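Local atomic coordinates of epoxide hydrolase (Aspergillus niger, PDB entry 3G02), a protein that probably opens epoxides with water to give vicinal diols, here in an enantioselective variant obtained by directed evolution. Residues 24-29 / 74-79; 31-36 / 67-72; 37-42 / 270-275; 151-156 / 300-305. The protein carries 9 engineered substitutions. One frame throughout, in Å; residues are numbered along the deposited sequence. Where two conformers were deposited one is given.

Interaction 1 of 4, residues 24-29 / 74-79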
loop_
_atom_site.group_PDB
_atom_site.type_symbol
_atom_site.label_atom_id
_atom_site.label_comp_id
_atom_site.label_asym_id
_atom_site.label_seq_id
_atom_site.Cartn_x
_atom_site.Cartn_y
_atom_site.Cartn_z
ATOM N N ILE A 24 -10.647 -17.295 22.581
ATOM C CA ILE A 24 -10.520 -15.842 22.586
ATOM C C ILE A 24 -11.389 -15.268 23.706
ATOM O O ILE A 24 -12.594 -15.526 23.745
ATOM C CB ILE A 24 -10.921 -15.223 21.214
ATOM C CG1 ILE A 24 -10.099 -15.828 20.058
ATOM C CG2 ILE A 24 -10.811 -13.693 21.246
ATOM C CD1 ILE A 24 -8.587 -15.618 20.144
ATOM N N PRO A 25 -10.776 -14.506 24.633
ATOM C CA PRO A 25 -11.540 -13.902 25.721
ATOM C C PRO A 25 -12.676 -13.014 25.219
ATOM O O PRO A 25 -12.528 -12.334 24.197
ATOM C CB PRO A 25 -10.492 -13.057 26.456
ATOM C CG PRO A 25 -9.191 -13.708 26.139
ATOM C CD PRO A 25 -9.340 -14.184 24.726
ATOM N N ASP A 26 -13.798 -13.027 25.939
ATOM C CA ASP A 26 -14.961 -12.200 25.610
ATOM C C ASP A 26 -14.590 -10.726 25.464
ATOM O O ASP A 26 -15.095 -10.041 24.572
ATOM C CB ASP A 26 -16.057 -12.350 26.671
ATOM C CG ASP A 26 -16.835 -13.647 26.537
ATOM O OD1 ASP A 26 -17.138 -14.061 25.395
ATOM O OD2 ASP A 26 -17.163 -14.248 27.585
ATOM N N GLU A 27 -13.704 -10.255 26.344
ATOM C CA GLU A 27 -13.232 -8.868 26.340
ATOM C C GLU A 27 -12.597 -8.484 25.000
ATOM O O GLU A 27 -12.762 -7.360 24.533
ATOM C CB GLU A 27 -12.239 -8.632 27.486
ATOM C CG GLU A 27 -12.208 -7.196 27.997
ATOM C CD GLU A 27 -11.029 -6.904 28.916
ATOM O OE1 GLU A 27 -10.857 -7.618 29.928
ATOM O OE2 GLU A 27 -10.279 -5.946 28.626
ATOM N N GLN A 28 -11.885 -9.429 24.385
ATOM C CA GLN A 28 -11.239 -9.194 23.092
ATOM C C GLN A 28 -12.250 -9.138 21.951
ATOM O O GLN A 28 -12.099 -8.348 21.018
ATOM C CB GLN A 28 -10.160 -10.244 22.824
ATOM C CG GLN A 28 -8.912 -10.052 23.686
ATOM C CD GLN A 28 -7.869 -11.136 23.489
ATOM O OE1 GLN A 28 -7.774 -11.743 22.420
ATOM N NE2 GLN A 28 -7.073 -11.381 24.529
ATOM N N LEU A 29 -13.284 -9.971 22.037
ATOM C CA LEU A 29 -14.377 -9.946 21.072
ATOM C C LEU A 29 -15.190 -8.665 21.199
ATOM O O LEU A 29 -15.599 -8.080 20.192
ATOM C CB LEU A 29 -15.273 -11.179 21.229
ATOM C CG LEU A 29 -14.644 -12.542 20.926
ATOM C CD1 LEU A 29 -15.658 -13.657 21.116
ATOM C CD2 LEU A 29 -14.066 -12.582 19.510
ATOM N N ASP A 74 -20.725 -13.928 14.502
ATOM C CA ASP A 74 -20.441 -14.526 15.801
ATOM C C ASP A 74 -19.170 -15.370 15.694
ATOM O O ASP A 74 -19.107 -16.334 14.929
ATOM C CB ASP A 74 -21.635 -15.365 16.284
ATOM C CG ASP A 74 -21.457 -15.911 17.706
ATOM O OD1 ASP A 74 -20.454 -15.596 18.390
ATOM O OD2 ASP A 74 -22.349 -16.675 18.138
ATOM N N TRP A 75 -18.161 -14.990 16.470
ATOM C CA TRP A 75 -16.885 -15.694 16.494
ATOM C C TRP A 75 -16.994 -17.135 17.008
ATOM O O TRP A 75 -16.284 -18.022 16.532
ATOM C CB TRP A 75 -15.881 -14.907 17.346
ATOM C CG TRP A 75 -14.579 -15.611 17.552
ATOM C CD1 TRP A 75 -14.181 -16.281 18.674
ATOM C CD2 TRP A 75 -13.507 -15.736 16.607
ATOM N NE1 TRP A 75 -12.928 -16.807 18.491
ATOM C CE2 TRP A 75 -12.486 -16.487 17.233
ATOM C CE3 TRP A 75 -13.305 -15.277 15.296
ATOM C CZ2 TRP A 75 -11.281 -16.794 16.591
ATOM C CZ3 TRP A 75 -12.108 -15.581 14.662
ATOM C CH2 TRP A 75 -11.111 -16.337 15.309
ATOM N N ARG A 76 -17.879 -17.361 17.979
ATOM C CA ARG A 76 -17.904 -18.642 18.702
ATOM C C ARG A 76 -18.134 -19.907 17.854
ATOM O O ARG A 76 -17.407 -20.886 18.034
ATOM C CB ARG A 76 -18.865 -18.594 19.901
ATOM C CG ARG A 76 -18.474 -17.604 20.994
ATOM C CD ARG A 76 -17.138 -17.944 21.646
ATOM N NE ARG A 76 -16.794 -16.966 22.676
ATOM C CZ ARG A 76 -15.554 -16.641 23.032
ATOM N NH1 ARG A 76 -14.509 -17.200 22.435
ATOM N NH2 ARG A 76 -15.357 -15.735 23.980
ATOM N N PRO A 77 -19.133 -19.907 16.941
ATOM C CA PRO A 77 -19.270 -21.069 16.050
ATOM C C PRO A 77 -18.032 -21.350 15.190
ATOM O O PRO A 77 -17.674 -22.513 14.982
ATOM C CB PRO A 77 -20.462 -20.691 15.163
ATOM C CG PRO A 77 -21.254 -19.742 15.993
ATOM C CD PRO A 77 -20.205 -18.924 16.699
ATOM N N PHE A 78 -17.386 -20.295 14.697
ATOM C CA PHE A 78 -16.143 -20.451 13.949
ATOM C C PHE A 78 -15.036 -21.016 14.835
ATOM O O PHE A 78 -14.317 -21.930 14.429
ATOM C CB PHE A 78 -15.723 -19.117 13.330
ATOM C CG PHE A 78 -14.396 -19.157 12.616
ATOM C CD1 PHE A 78 -14.176 -20.025 11.548
ATOM C CD2 PHE A 78 -13.372 -18.303 13.004
ATOM C CE1 PHE A 78 -12.944 -20.045 10.888
ATOM C CE2 PHE A 78 -12.142 -18.315 12.352
ATOM C CZ PHE A 78 -11.928 -19.187 11.293
ATOM N N GLU A 79 -14.915 -20.474 16.044
ATOM C CA GLU A 79 -13.952 -20.966 17.024
ATOM C C GLU A 79 -14.182 -22.450 17.320
ATOM O O GLU A 79 -13.228 -23.223 17.407
ATOM C CB GLU A 79 -14.047 -20.146 18.305
ATOM C CG GLU A 79 -13.003 -20.462 19.348
ATOM C CD GLU A 79 -13.129 -19.554 20.548
ATOM O OE1 GLU A 79 -14.113 -19.706 21.306
ATOM O OE2 GLU A 79 -12.258 -18.678 20.724
HETATM O O HOH W 1 -18.281 -16.465 24.881
#
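The guanidinium of Arg76 carries Leu29 CD1 on one face, 3.5 Å above its plane and over its centre. Acceptors line its edge. NH1 and NH2 both donate in plane to Ile24 O, and Arg76 NH2 also donates to Asp26 OD1 (2.8 Å). That oxygen is met from above its carboxylate, whose plane is turned 70° from the guanidinium. Water 1 joins Arg76 NE to the same OD1. NH1 makes a further salt bridge to Glu79 OE1, so Asp26, Arg76 and Glu79 form one charge network. Glu79 OE2 has two donors: Ile24 N on its syn side (2.8 Å, N-H...O 169°), and Trp75 NE1 from above the carboxylate. The indole also meets Ile24 CG1, 3.4 Å from Trp75 NE1, and Leu29 CD2, 3.6 Å from Trp75 CG. Within the epoxide hydrolase N-terminal region, the contact joins the start of helix 26-38, and Ile24 shortly before it, to the start of helix 75-82. Helix 292-304 lies beside them, with Leu304 touching Leu29 and Trp75.

Interaction 2 of 4, residues 31-36 / 67-72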
loop_
_atom_site.group_PDB
_atom_site.type_symbol
_atom_site.label_atom_id
_atom_site.label_comp_id
_atom_site.label_asym_id
_atom_site.label_seq_id
_atom_site.Cartn_x
_atom_site.Cartn_y
_atom_site.Cartn_z
ATOM N N ASP A 31 -13.942 -5.865 22.354
ATOM C CA ASP A 31 -13.028 -4.836 21.861
ATOM C C ASP A 31 -13.109 -4.743 20.340
ATOM O O ASP A 31 -13.187 -3.649 19.784
ATOM C CB ASP A 31 -11.589 -5.120 22.303
ATOM C CG ASP A 31 -10.715 -3.871 22.300
ATOM O OD1 ASP A 31 -11.193 -2.807 22.748
ATOM O OD2 ASP A 31 -9.544 -3.954 21.869
ATOM N N LEU A 32 -13.116 -5.899 19.678
ATOM C CA LEU A 32 -13.261 -5.944 18.224
ATOM C C LEU A 32 -14.553 -5.267 17.756
ATOM O O LEU A 32 -14.519 -4.437 16.852
ATOM C CB LEU A 32 -13.162 -7.387 17.702
ATOM C CG LEU A 32 -13.499 -7.661 16.226
ATOM C CD1 LEU A 32 -12.654 -6.801 15.279
ATOM C CD2 LEU A 32 -13.328 -9.136 15.896
ATOM N N LYS A 33 -15.683 -5.600 18.374
ATOM C CA LYS A 33 -16.955 -5.011 17.957
ATOM C C LYS A 33 -17.020 -3.503 18.224
ATOM O O LYS A 33 -17.583 -2.759 17.421
ATOM C CB LYS A 33 -18.149 -5.758 18.567
ATOM C CG LYS A 33 -18.245 -7.229 18.141
ATOM C CD LYS A 33 -18.422 -7.403 16.628
ATOM C CE LYS A 33 -17.972 -8.790 16.168
ATOM N NZ LYS A 33 -18.851 -9.888 16.659
ATOM N N THR A 34 -16.434 -3.060 19.339
ATOM C CA THR A 34 -16.312 -1.628 19.629
ATOM C C THR A 34 -15.515 -0.911 18.537
ATOM O O THR A 34 -15.933 0.140 18.051
ATOM C CB THR A 34 -15.669 -1.388 21.013
ATOM O OG1 THR A 34 -16.572 -1.838 22.030
ATOM C CG2 THR A 34 -15.361 0.096 21.240
ATOM N N LEU A 35 -14.391 -1.500 18.133
ATOM C CA LEU A 35 -13.547 -0.868 17.123
ATOM C C LEU A 35 -14.148 -0.946 15.720
ATOM O O LEU A 35 -13.942 -0.042 14.916
ATOM C CB LEU A 35 -12.117 -1.415 17.172
ATOM C CG LEU A 35 -11.365 -1.261 18.506
ATOM C CD1 LEU A 35 -9.935 -1.750 18.373
ATOM C CD2 LEU A 35 -11.397 0.173 19.035
ATOM N N VAL A 36 -14.907 -2.001 15.433
ATOM C CA VAL A 36 -15.670 -2.058 14.182
ATOM C C VAL A 36 -16.695 -0.921 14.148
ATOM O O VAL A 36 -16.808 -0.212 13.148
ATOM C CB VAL A 36 -16.368 -3.428 13.968
ATOM C CG1 VAL A 36 -17.314 -3.373 12.769
ATOM C CG2 VAL A 36 -15.337 -4.539 13.770
ATOM N N GLU A 67 -21.620 -3.644 8.611
ATOM C CA GLU A 67 -22.908 -3.919 9.247
ATOM C C GLU A 67 -23.061 -5.390 9.624
ATOM O O GLU A 67 -23.504 -5.709 10.734
ATOM C CB GLU A 67 -24.068 -3.463 8.359
ATOM C CG GLU A 67 -24.787 -2.237 8.897
ATOM C CD GLU A 67 -25.352 -2.458 10.294
ATOM O OE1 GLU A 67 -24.859 -1.807 11.239
ATOM O OE2 GLU A 67 -26.273 -3.292 10.454
ATOM N N LYS A 68 -22.689 -6.275 8.701
ATOM C CA LYS A 68 -22.694 -7.720 8.949
ATOM C C LYS A 68 -21.791 -8.091 10.124
ATOM O O LYS A 68 -22.170 -8.888 10.986
ATOM C CB LYS A 68 -22.274 -8.489 7.693
ATOM C CG LYS A 68 -23.354 -8.576 6.619
ATOM C CD LYS A 68 -22.903 -9.409 5.430
ATOM C CE LYS A 68 -24.027 -9.573 4.417
ATOM N NZ LYS A 68 -23.560 -10.273 3.187
ATOM N N TRP A 69 -20.601 -7.498 10.166
ATOM C CA TRP A 69 -19.639 -7.764 11.228
ATOM C C TRP A 69 -20.197 -7.366 12.596
ATOM O O TRP A 69 -19.943 -8.031 13.601
ATOM C CB TRP A 69 -18.349 -6.994 10.954
ATOM C CG TRP A 69 -17.100 -7.670 11.403
ATOM C CD1 TRP A 69 -16.990 -8.793 12.177
ATOM C CD2 TRP A 69 -15.765 -7.245 11.120
ATOM N NE1 TRP A 69 -15.665 -9.099 12.378
ATOM C CE2 TRP A 69 -14.892 -8.161 11.743
ATOM C CE3 TRP A 69 -15.223 -6.175 10.397
ATOM C CZ2 TRP A 69 -13.503 -8.041 11.659
ATOM C CZ3 TRP A 69 -13.847 -6.053 10.317
ATOM C CH2 TRP A 69 -13.002 -6.982 10.938
ATOM N N LEU A 70 -20.959 -6.277 12.620
ATOM C CA LEU A 70 -21.553 -5.775 13.860
ATOM C C LEU A 70 -22.796 -6.535 14.324
ATOM O O LEU A 70 -22.924 -6.852 15.514
ATOM C CB LEU A 70 -21.905 -4.293 13.714
ATOM C CG LEU A 70 -20.789 -3.259 13.815
ATOM C CD1 LEU A 70 -21.295 -1.903 13.343
ATOM C CD2 LEU A 70 -20.231 -3.176 15.235
ATOM N N SER A 71 -23.686 -6.840 13.380
ATOM C CA SER A 71 -25.043 -7.309 13.692
ATOM C C SER A 71 -25.315 -8.793 13.413
ATOM O O SER A 71 -26.301 -9.347 13.909
ATOM C CB SER A 71 -26.074 -6.451 12.948
ATOM O OG SER A 71 -25.945 -5.084 13.290
ATOM N N GLU A 72 -24.455 -9.430 12.622
ATOM C CA GLU A 72 -24.638 -10.839 12.259
ATOM C C GLU A 72 -23.512 -11.771 12.718
ATOM O O GLU A 72 -23.770 -12.907 13.120
ATOM C CB GLU A 72 -24.869 -10.978 10.747
ATOM C CG GLU A 72 -26.180 -10.356 10.254
ATOM C CD GLU A 72 -26.319 -10.337 8.736
ATOM O OE1 GLU A 72 -27.165 -9.564 8.236
ATOM O OE2 GLU A 72 -25.598 -11.085 8.037
HETATM O O HOH W 2 -21.345 -9.176 15.740
#
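Val36 and Leu32 pack on the indole of Trp69 where two helices of the epoxide hydrolase N-terminal region lie side by side. The segments run roughly antiparallel, 142° between their directions, with axes 9.7 Å apart. Val36 divides its two methyls between two partners. CG2 makes a CH-pi contact, 3.9 Å from the centroid of the six-membered ring of Trp69 and over its face. CG1, anti to the backbone N (chi1 171°), turns instead to Leu70 and lies 3.6 Å from Leu70 CG. The two side chains lie alongside each other, running opposite ways. Leu70 CD2 also packs against the backbone at Lys33 O. Leu32 comes in roughly perpendicular to the Trp69 side chain and brings CD1 to Trp69 CZ2. Trp69 itself has a chi1 of -147°, well off a staggered value, and its NE1 is hydrogen-bonded to Ser300 OG of helix 292-304. Pro271 of helix 271-284 also touches Trp69, Leu32 and Val36, so the apolar side of the pair faces these two helices. Lys33 was modelled in two conformers, and its contacts are therefore less certain. In the conformer given, the chain bends at chi2 and chi4 and passes Trp69 O, with CE 3.3 Å from that oxygen. Lys33 NZ donates to water 2 (2.8 Å), which may in turn donate to Trp69 O.

Interaction 3 of 4, residues 37-42 / 270-275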
loop_
_atom_site.group_PDB
_atom_site.type_symbol
_atom_site.label_atom_id
_atom_site.label_comp_id
_atom_site.label_asym_id
_atom_site.label_seq_id
_atom_site.Cartn_x
_atom_site.Cartn_y
_atom_site.Cartn_z
ATOM N N ARG A 37 -17.418 -0.743 15.253
ATOM C CA ARG A 37 -18.413 0.322 15.364
ATOM C C ARG A 37 -17.784 1.716 15.250
ATOM O O ARG A 37 -18.317 2.579 14.553
ATOM C CB ARG A 37 -19.196 0.195 16.673
ATOM C CG ARG A 37 -20.446 1.065 16.721
ATOM C CD ARG A 37 -21.138 1.010 18.076
ATOM N NE ARG A 37 -20.407 1.762 19.093
ATOM C CZ ARG A 37 -19.699 1.216 20.079
ATOM N NH1 ARG A 37 -19.621 -0.104 20.206
ATOM N NH2 ARG A 37 -19.073 1.997 20.949
ATOM N N LEU A 38 -16.652 1.921 15.920
ATOM C CA LEU A 38 -15.983 3.227 15.940
ATOM C C LEU A 38 -15.330 3.610 14.615
ATOM O O LEU A 38 -15.180 4.798 14.316
ATOM C CB LEU A 38 -14.932 3.279 17.050
ATOM C CG LEU A 38 -15.417 3.397 18.496
ATOM C CD1 LEU A 38 -14.236 3.204 19.421
ATOM C CD2 LEU A 38 -16.104 4.735 18.762
ATOM N N SER A 39 -14.949 2.598 13.835
ATOM C CA SER A 39 -14.274 2.791 12.550
ATOM C C SER A 39 -15.117 3.576 11.554
ATOM O O SER A 39 -16.324 3.366 11.435
ATOM C CB SER A 39 -13.905 1.441 11.935
ATOM O OG SER A 39 -12.961 0.746 12.727
ATOM N N LYS A 40 -14.465 4.482 10.834
ATOM C CA LYS A 40 -15.127 5.246 9.787
ATOM C C LYS A 40 -14.926 4.566 8.435
ATOM O O LYS A 40 -14.086 3.675 8.297
ATOM C CB LYS A 40 -14.570 6.676 9.732
ATOM C CG LYS A 40 -14.564 7.439 11.057
ATOM C CD LYS A 40 -15.975 7.782 11.528
ATOM C CE LYS A 40 -15.945 8.792 12.663
ATOM N NZ LYS A 40 -17.246 8.864 13.382
ATOM N N ILE A 41 -15.712 4.973 7.445
ATOM C CA ILE A 41 -15.437 4.600 6.064
ATOM C C ILE A 41 -15.223 5.883 5.281
ATOM O O ILE A 41 -15.682 6.959 5.689
ATOM C CB ILE A 41 -16.540 3.732 5.415
ATOM C CG1 ILE A 41 -17.881 4.468 5.417
ATOM C CG2 ILE A 41 -16.636 2.369 6.115
ATOM C CD1 ILE A 41 -18.747 4.158 4.223
ATOM N N ALA A 42 -14.519 5.762 4.164
ATOM C CA ALA A 42 -14.249 6.900 3.304
ATOM C C ALA A 42 -15.546 7.535 2.816
ATOM O O ALA A 42 -16.572 6.857 2.719
ATOM C CB ALA A 42 -13.401 6.466 2.123
ATOM N N SER A 270 -7.203 -0.327 12.930
ATOM C CA SER A 270 -8.648 -0.496 12.837
ATOM C C SER A 270 -8.972 -1.806 12.135
ATOM O O SER A 270 -8.340 -2.145 11.128
ATOM C CB SER A 270 -9.274 0.662 12.057
ATOM O OG SER A 270 -10.587 0.340 11.621
ATOM N N PRO A 271 -9.970 -2.548 12.649
ATOM C CA PRO A 271 -10.366 -3.794 11.990
ATOM C C PRO A 271 -10.944 -3.567 10.593
ATOM O O PRO A 271 -10.890 -4.462 9.752
ATOM C CB PRO A 271 -11.421 -4.377 12.942
ATOM C CG PRO A 271 -11.942 -3.192 13.698
ATOM C CD PRO A 271 -10.767 -2.285 13.866
ATOM N N ILE A 272 -11.491 -2.377 10.356
ATOM C CA ILE A 272 -12.021 -2.022 9.041
ATOM C C ILE A 272 -10.891 -1.778 8.026
ATOM O O ILE A 272 -11.025 -2.138 6.851
ATOM C CB ILE A 272 -13.022 -0.840 9.137
ATOM C CG1 ILE A 272 -14.346 -1.337 9.751
ATOM C CG2 ILE A 272 -13.239 -0.152 7.783
ATOM C CD1 ILE A 272 -15.114 -2.350 8.931
ATOM N N ALA A 273 -9.780 -1.199 8.484
ATOM C CA ALA A 273 -8.582 -1.095 7.645
ATOM C C ALA A 273 -8.122 -2.483 7.212
ATOM O O ALA A 273 -7.877 -2.723 6.030
ATOM C CB ALA A 273 -7.458 -0.365 8.376
ATOM N N LEU A 274 -8.028 -3.396 8.174
ATOM C CA LEU A 274 -7.618 -4.755 7.871
ATOM C C LEU A 274 -8.593 -5.434 6.897
ATOM O O LEU A 274 -8.177 -6.094 5.939
ATOM C CB LEU A 274 -7.474 -5.558 9.165
ATOM C CG LEU A 274 -6.876 -6.957 9.024
ATOM C CD1 LEU A 274 -5.397 -6.910 8.692
ATOM C CD2 LEU A 274 -7.116 -7.723 10.312
ATOM N N LEU A 275 -9.892 -5.268 7.144
ATOM C CA LEU A 275 -10.915 -5.866 6.286
ATOM C C LEU A 275 -10.822 -5.365 4.843
ATOM O O LEU A 275 -10.956 -6.149 3.904
ATOM C CB LEU A 275 -12.321 -5.607 6.847
ATOM C CG LEU A 275 -13.532 -6.061 6.019
ATOM C CD1 LEU A 275 -13.591 -7.573 5.856
ATOM C CD2 LEU A 275 -14.818 -5.561 6.662
#
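Ser39 and Ser270 point their side chains at each other, and their hydroxyls meet with OG to OG 2.7 Å. Ser270 OG is the donor in this bond. Ser39 was modelled in two conformers, so the details hold for the one given. Here its OG stands beside the backbone N, anti to the carbonyl carbon (chi1 -64°), and it is also hydrogen-bonded to Leu35 O one turn back. Ser270 OG is placed differently, anti to its own N (chi1 163°). From there Ser270 OG accepts from Ile272 N at 3.1 Å, with a rather bent N-H...O angle of 137°. Ser270 is thus the N-cap of helix 271-284, and its hydroxyl both caps that helix and reaches across the contact. This helix belongs to the lid that alpha/beta hydrolases of the epoxide hydrolase type insert between core strands, here 209-214 and 340-345. Ser39 is where the chain leaves helix 26-38, so the contact joins the N-terminal region to the lid. Next to the hydroxyls the packing is apolar. Ile272 CG1 lies 3.6 Å from Ser39 CB, and Ile272 CG2 points to the Lys40 carbonyl, 4.0 Å from Lys40 O. That oxygen is buried with no partner in the model. The second subunit is close: its His265 ND1 is hydrogen-bonded to Ala42 N, and its Ser268 packs on Lys40 and Ala42.

Interaction 4 of 4, residues 151-156 / 300-305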
loop_
_atom_site.group_PDB
_atom_site.type_symbol
_atom_site.label_atom_id
_atom_site.label_comp_id
_atom_site.label_asym_id
_atom_site.label_seq_id
_atom_site.Cartn_x
_atom_site.Cartn_y
_atom_site.Cartn_z
ATOM N N PRO A 151 5.668 -19.113 11.008
ATOM C CA PRO A 151 6.074 -18.014 11.884
ATOM C C PRO A 151 5.383 -16.700 11.513
ATOM O O PRO A 151 5.348 -16.325 10.331
ATOM C CB PRO A 151 7.576 -17.929 11.640
ATOM C CG PRO A 151 7.971 -19.365 11.395
ATOM C CD PRO A 151 6.813 -19.954 10.610
ATOM N N GLY A 152 4.820 -16.035 12.517
ATOM C CA GLY A 152 4.148 -14.754 12.320
ATOM C C GLY A 152 2.660 -14.813 12.010
ATOM O O GLY A 152 2.014 -13.769 11.930
ATOM N N TYR A 153 2.106 -16.016 11.843
ATOM C CA TYR A 153 0.684 -16.154 11.521
ATOM C C TYR A 153 -0.131 -16.778 12.647
ATOM O O TYR A 153 0.272 -17.794 13.229
ATOM C CB TYR A 153 0.475 -17.043 10.308
ATOM C CG TYR A 153 0.962 -16.537 8.970
ATOM C CD1 TYR A 153 2.290 -16.717 8.576
ATOM C CD2 TYR A 153 0.078 -15.951 8.061
ATOM C CE1 TYR A 153 2.738 -16.302 7.322
ATOM C CE2 TYR A 153 0.515 -15.527 6.802
ATOM C CZ TYR A 153 1.844 -15.703 6.440
ATOM O OH TYR A 153 2.281 -15.305 5.194
ATOM N N THR A 154 -1.300 -16.189 12.885
ATOM C CA THR A 154 -2.297 -16.681 13.837
ATOM C C THR A 154 -1.689 -17.108 15.178
ATOM O O THR A 154 -1.108 -16.274 15.878
ATOM C CB THR A 154 -3.288 -17.728 13.207
ATOM O OG1 THR A 154 -2.646 -18.996 13.018
ATOM C CG2 THR A 154 -3.816 -17.226 11.859
ATOM N N PHE A 155 -1.786 -18.391 15.513
ATOM C CA PHE A 155 -1.388 -18.857 16.841
ATOM C C PHE A 155 0.088 -19.222 16.962
ATOM O O PHE A 155 0.551 -19.612 18.039
ATOM C CB PHE A 155 -2.331 -19.970 17.310
ATOM C CG PHE A 155 -3.772 -19.578 17.201
ATOM C CD1 PHE A 155 -4.300 -18.623 18.063
ATOM C CD2 PHE A 155 -4.583 -20.100 16.197
ATOM C CE1 PHE A 155 -5.622 -18.220 17.954
ATOM C CE2 PHE A 155 -5.913 -19.698 16.077
ATOM C CZ PHE A 155 -6.430 -18.760 16.955
ATOM N N SER A 156 0.831 -19.075 15.867
ATOM C CA SER A 156 2.292 -19.113 15.933
ATOM C C SER A 156 2.826 -17.738 16.315
ATOM O O SER A 156 2.314 -16.714 15.860
ATOM C CB SER A 156 2.899 -19.569 14.610
ATOM O OG SER A 156 2.788 -20.975 14.464
ATOM N N SER A 300 -11.190 -11.639 11.004
ATOM C CA SER A 300 -11.270 -11.641 12.468
ATOM C C SER A 300 -10.146 -12.467 13.081
ATOM O O SER A 300 -9.545 -12.057 14.069
ATOM C CB SER A 300 -12.627 -12.165 12.946
ATOM O OG SER A 300 -13.673 -11.320 12.501
ATOM N N LEU A 301 -9.855 -13.620 12.479
ATOM C CA LEU A 301 -8.753 -14.471 12.917
ATOM C C LEU A 301 -7.423 -13.718 12.875
ATOM O O LEU A 301 -6.660 -13.747 13.840
ATOM C CB LEU A 301 -8.691 -15.736 12.057
ATOM C CG LEU A 301 -7.518 -16.699 12.259
ATOM C CD1 LEU A 301 -7.480 -17.273 13.679
ATOM C CD2 LEU A 301 -7.580 -17.804 11.213
ATOM N N TYR A 302 -7.160 -13.038 11.760
ATOM C CA TYR A 302 -5.961 -12.202 11.650
ATOM C C TYR A 302 -5.944 -11.084 12.691
ATOM O O TYR A 302 -4.907 -10.815 13.310
ATOM C CB TYR A 302 -5.855 -11.599 10.248
ATOM C CG TYR A 302 -4.966 -12.367 9.300
ATOM C CD1 TYR A 302 -5.125 -13.743 9.112
ATOM C CD2 TYR A 302 -3.975 -11.714 8.566
ATOM C CE1 TYR A 302 -4.309 -14.448 8.233
ATOM C CE2 TYR A 302 -3.162 -12.407 7.682
ATOM C CZ TYR A 302 -3.335 -13.773 7.518
ATOM O OH TYR A 302 -2.525 -14.451 6.644
ATOM N N TRP A 303 -7.092 -10.438 12.885
ATOM C CA TRP A 303 -7.186 -9.318 13.823
ATOM C C TRP A 303 -6.866 -9.753 15.250
ATOM O O TRP A 303 -6.032 -9.142 15.934
ATOM C CB TRP A 303 -8.579 -8.684 13.786
ATOM C CG TRP A 303 -8.730 -7.600 14.816
ATOM C CD1 TRP A 303 -9.300 -7.718 16.055
ATOM C CD2 TRP A 303 -8.281 -6.244 14.710
ATOM N NE1 TRP A 303 -9.239 -6.519 16.721
ATOM C CE2 TRP A 303 -8.619 -5.595 15.920
ATOM C CE3 TRP A 303 -7.622 -5.513 13.710
ATOM C CZ2 TRP A 303 -8.330 -4.247 16.154
ATOM C CZ3 TRP A 303 -7.329 -4.172 13.945
ATOM C CH2 TRP A 303 -7.685 -3.554 15.158
ATOM N N LEU A 304 -7.522 -10.829 15.670
ATOM C CA LEU A 304 -7.443 -11.305 17.050
ATOM C C LEU A 304 -6.094 -11.915 17.422
ATOM O O LEU A 304 -5.804 -12.110 18.602
ATOM C CB LEU A 304 -8.583 -12.290 17.332
ATOM C CG LEU A 304 -9.996 -11.703 17.257
ATOM C CD1 LEU A 304 -11.044 -12.802 17.139
ATOM C CD2 LEU A 304 -10.273 -10.813 18.472
ATOM N N THR A 305 -5.268 -12.202 16.415
ATOM C CA THR A 305 -3.945 -12.784 16.631
ATOM C C THR A 305 -2.818 -11.834 16.218
ATOM O O THR A 305 -1.649 -12.215 16.227
ATOM C CB THR A 305 -3.791 -14.099 15.849
ATOM O OG1 THR A 305 -4.041 -13.856 14.457
ATOM C CG2 THR A 305 -4.772 -15.153 16.362
#
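Thr154 and Thr305 bring their backbones close, CA to CA 5.1 Å, where residues 153-156 form a type II' beta turn, with Thr154 at positive phi (45°). Thr305 OG1 lies 3.4 Å from Thr154 CA. With chi1 56°, Thr305 OG1 stands between its backbone N and carbonyl carbon, and from there donates to Leu301 O (2.7 Å). Thr305 CG2 meets Phe155 CE1 at 3.6 Å. Leu301 CD1 packs on Phe155 CZ, the two side chains being nearly perpendicular, and Leu301 CG touches Thr154 CG2. The side chains of Tyr153 and Tyr302 run next to each other with the same heading. Tyr302 OH sits in the plane of the Tyr153 ring, at its edge, 3.2 Å from Tyr153 CE2, and is hydrogen-bonded to Gly120 O. The Tyr153 side chain lies about 5 Å from that of Tyr315, a predicted proton donor, and about 6 Å from that of Asp193, the predicted nucleophile. The contact joins a core loop to a lid helix beside the predicted active site of this alpha/beta hydrolase fold.

Interactions 1, 2 and 3 follow one another along helix 26-38 and its exit. The centres of interactions 1 and 2 are about 12 Å apart, those of 2 and 3 about 10 Å. Pro271 of interaction 3 packs against interaction 2, with Pro271 O 3.4 Å from Trp69 CZ3. Interaction 4 lies further in, its centre about 13 Å from the centre of the chain against 23 to 26 Å for the others. Helix 292-304 ties it to all three: Trp75 CZ3 is 3.7 Å from Leu301 N, Leu32 CD1 is 3.6 Å from Trp303 CD1, and Trp303 packs on Pro271. Interaction 4 alone adjoins the predicted catalytic residues.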